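Local coordinates for protein glutathione transferase (Leptospira interrogans serovar Lai, PDB 3UBK) that probably transfers glutathione, which it binds, onto electrophilic substrates, as glutathione transferases generally do, at residues V18-L23 / S157-L162. Numbering follows the deposited sequence. Where two conformers were deposited one is given.
Sequences VKLGIL and SGFAHL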
ATOM      1  N   VAL A  18       7.187   8.474   7.921  1.00 29.54           N
ATOM      2  CA  VAL A  18       6.229   9.125   8.828  1.00 32.15           C
ATOM      3  C   VAL A  18       6.840  10.377   9.483  1.00 33.46           C
ATOM      4  O   VAL A  18       6.209  11.442   9.586  1.00 33.01           O
ATOM      5  CB  VAL A  18       5.726   8.148   9.921  1.00 31.54           C
ATOM      6  CG1 VAL A  18       4.946   8.898  11.004  1.00 29.05           C
ATOM      7  CG2 VAL A  18       4.856   7.020   9.302  1.00 24.54           C
ATOM      8  N   LYS A  19       8.088  10.247   9.904  1.00 30.15           N
ATOM      9  CA  LYS A  19       8.808  11.331  10.568  1.00 33.74           C
ATOM     10  C   LYS A  19       8.920  12.578   9.680  1.00 30.44           C
ATOM     11  O   LYS A  19       8.784  13.715  10.154  1.00 32.33           O
ATOM     12  CB  LYS A  19      10.196  10.798  10.947  1.00 35.09           C
ATOM     13  CG  LYS A  19      10.872  11.456  12.099  1.00 50.21           C
ATOM     14  CD  LYS A  19      12.022  10.571  12.593  1.00 44.60           C
ATOM     15  CE  LYS A  19      13.091  11.422  13.238  1.00 42.06           C
ATOM     16  NZ  LYS A  19      14.217  10.603  13.781  1.00 37.13           N
ATOM     17  N   LEU A  20       9.181  12.376   8.387  1.00 31.78           N
ATOM     18  CA  LEU A  20       9.232  13.482   7.446  1.00 29.36           C
ATOM     19  C   LEU A  20       7.928  14.299   7.426  1.00 33.15           C
ATOM     20  O   LEU A  20       7.945  15.549   7.364  1.00 28.60           O
ATOM     21  CB  LEU A  20       9.539  12.964   6.029  1.00 31.91           C
ATOM     22  CG  LEU A  20      10.967  12.497   5.748  1.00 31.03           C
ATOM     23  CD1 LEU A  20      11.043  11.575   4.493  1.00 30.32           C
ATOM     24  CD2 LEU A  20      11.897  13.707   5.607  1.00 29.25           C
ATOM     25  N   GLY A  21       6.800  13.596   7.456  1.00 30.21           N
ATOM     26  CA  GLY A  21       5.488  14.248   7.442  1.00 31.89           C
ATOM     27  C   GLY A  21       5.226  15.008   8.730  1.00 30.80           C
ATOM     28  O   GLY A  21       4.763  16.140   8.695  1.00 31.53           O
ATOM     29  N   ILE A  22       5.529  14.385   9.866  1.00 30.15           N
ATOM     30  CA  ILE A  22       5.373  15.034  11.176  1.00 27.43           C
ATOM     31  C   ILE A  22       6.224  16.308  11.266  1.00 30.56           C
ATOM     32  O   ILE A  22       5.742  17.366  11.686  1.00 30.87           O
ATOM     33  CB  ILE A  22       5.750  14.066  12.324  1.00 29.84           C
ATOM     34  CG1 ILE A  22       4.678  12.976  12.493  1.00 28.89           C
ATOM     35  CG2 ILE A  22       5.939  14.816  13.662  1.00 29.96           C
ATOM     36  CD1 ILE A  22       5.117  11.773  13.398  1.00 26.67           C
ATOM     37  N   LEU A  23       7.491  16.202  10.875  1.00 31.73           N
ATOM     38  CA  LEU A  23       8.419  17.333  10.950  1.00 30.44           C
ATOM     39  C   LEU A  23       7.995  18.461  10.036  1.00 34.93           C
ATOM     40  O   LEU A  23       8.074  19.631  10.406  1.00 30.09           O
ATOM     41  CB  LEU A  23       9.838  16.892  10.574  1.00 28.48           C
ATOM     42  CG  LEU A  23      10.496  16.033  11.655  1.00 33.43           C
ATOM     43  CD1 LEU A  23      11.813  15.435  11.130  1.00 32.05           C
ATOM     44  CD2 LEU A  23      10.706  16.887  12.927  1.00 37.93           C
ATOM     45  N   SER A 157       7.470   9.419   1.204  1.00 34.04           N
ATOM     46  CA  SER A 157       7.852   8.129   0.648  0.50 31.59           C
ATOM     47  C   SER A 157       9.116   8.256  -0.203  1.00 30.88           C
ATOM     48  O   SER A 157      10.045   7.467  -0.084  1.00 36.52           O
ATOM     49  CB  SER A 157       6.703   7.550  -0.178  0.50 31.47           C
ATOM     50  OG  SER A 157       5.634   7.172   0.667  0.50 24.35           O
ATOM     51  N   GLY A 158       9.148   9.273  -1.058  1.00 33.28           N
ATOM     52  CA  GLY A 158      10.299   9.466  -1.936  1.00 39.52           C
ATOM     53  C   GLY A 158      11.617   9.638  -1.188  1.00 44.32           C
ATOM     54  O   GLY A 158      12.583   8.896  -1.422  1.00 40.09           O
ATOM     55  N   PHE A 159      11.669  10.610  -0.280  1.00 35.49           N
ATOM     56  CA  PHE A 159      12.924  10.902   0.400  1.00 36.74           C
ATOM     57  C   PHE A 159      13.322   9.772   1.338  1.00 36.30           C
ATOM     58  O   PHE A 159      14.492   9.401   1.421  1.00 37.08           O
ATOM     59  CB  PHE A 159      12.854  12.233   1.163  1.00 30.07           C
ATOM     60  CG  PHE A 159      14.192  12.695   1.685  1.00 36.08           C
ATOM     61  CD1 PHE A 159      15.066  13.394   0.866  1.00 35.22           C
ATOM     62  CD2 PHE A 159      14.571  12.431   2.990  1.00 37.31           C
ATOM     63  CE1 PHE A 159      16.298  13.817   1.334  1.00 37.60           C
ATOM     64  CE2 PHE A 159      15.806  12.847   3.470  1.00 37.46           C
ATOM     65  CZ  PHE A 159      16.669  13.537   2.646  1.00 31.32           C
ATOM     66  N   ALA A 160      12.343   9.228   2.056  1.00 31.54           N
ATOM     67  CA  ALA A 160      12.597   8.133   2.973  1.00 35.74           C
ATOM     68  C   ALA A 160      13.115   6.867   2.260  1.00 35.96           C
ATOM     69  O   ALA A 160      14.106   6.279   2.681  1.00 37.92           O
ATOM     70  CB  ALA A 160      11.341   7.821   3.761  1.00 32.96           C
ATOM     71  N   HIS A 161      12.453   6.456   1.181  1.00 37.63           N
ATOM     72  CA  HIS A 161      12.779   5.181   0.527  1.00 38.06           C
ATOM     73  C   HIS A 161      13.921   5.286  -0.486  1.00 39.71           C
ATOM     74  O   HIS A 161      14.802   4.434  -0.537  1.00 41.73           O
ATOM     75  CB  HIS A 161      11.546   4.600  -0.173  1.00 36.13           C
ATOM     76  CG  HIS A 161      10.450   4.198   0.763  1.00 35.45           C
ATOM     77  ND1 HIS A 161      10.658   3.360   1.838  1.00 40.22           N
ATOM     78  CD2 HIS A 161       9.129   4.499   0.770  1.00 35.49           C
ATOM     79  CE1 HIS A 161       9.516   3.177   2.478  1.00 46.86           C
ATOM     80  NE2 HIS A 161       8.570   3.850   1.845  1.00 39.33           N
ATOM     81  N   LEU A 162      13.909   6.336  -1.289  1.00 36.65           N
ATOM     82  CA  LEU A 162      14.884   6.455  -2.359  1.00 43.47           C
ATOM     83  C   LEU A 162      16.280   6.760  -1.842  1.00 45.57           C
ATOM     84  O   LEU A 162      17.269   6.375  -2.453  1.00 46.69           O
ATOM     85  CB  LEU A 162      14.450   7.517  -3.367  1.00 37.39           C
ATOM     86  CG  LEU A 162      13.163   7.189  -4.126  1.00 47.63           C
ATOM     87  CD1 LEU A 162      12.835   8.316  -5.089  1.00 41.60           C
ATOM     88  CD2 LEU A 162      13.237   5.842  -4.863  1.00 39.50           C
TER
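Leu20 reaches across to Phe159 and Ala160 at the domain interface of a glutathione transferase, where a thioredoxin-like N-terminal domain is joined to an all-helical C-terminal one. The contact illustrates how a single branched side chain can bridge two helices whose backbones stay well apart: helix 13-25 and helix 153-169 come closest here at Leu20 and Ala160, with their CA atoms still 7.7 Å from each other. From the N-terminal side, Leu20 alone of its segment spans the gap. Its CG stands opposite the carbonyl carbon (chi1 -73°), and with an extended second torsion this directs the chain toward the partner helix.

The branches divide the work. Leu20 CD1 enters the angle between two consecutive residues, 3.8 Å from both Phe159 CB and Ala160 CB. It comes to 3.6 Å from Ala160 N, packing against backbone as well as methyl; the small side chain of Ala160 is consistent with this close approach. Leu20 CD2 lies 4.0 Å from Phe159 CD2, clearly displaced from the ring plane. Phe159 turns its ring away from its own backbone N (chi1 -170°), and the Leu20 and Phe159 side chains cross at about a right angle.

All three residues are buried. Helix 196-213 closes one flank, with Val201 against Leu20 and Pro198 against Phe159, and Phe189 of helix 185-193 meets the Phe159 ring. Ser64, a glutathione-binding residue, has its side chain about 9 Å from that of Ala160, so the contact is not far from a residue of the glutathione site. At the ring itself, Leu20 CD1 sits at the edge, close to the ring plane, 3.9 Å from Phe159 CD2.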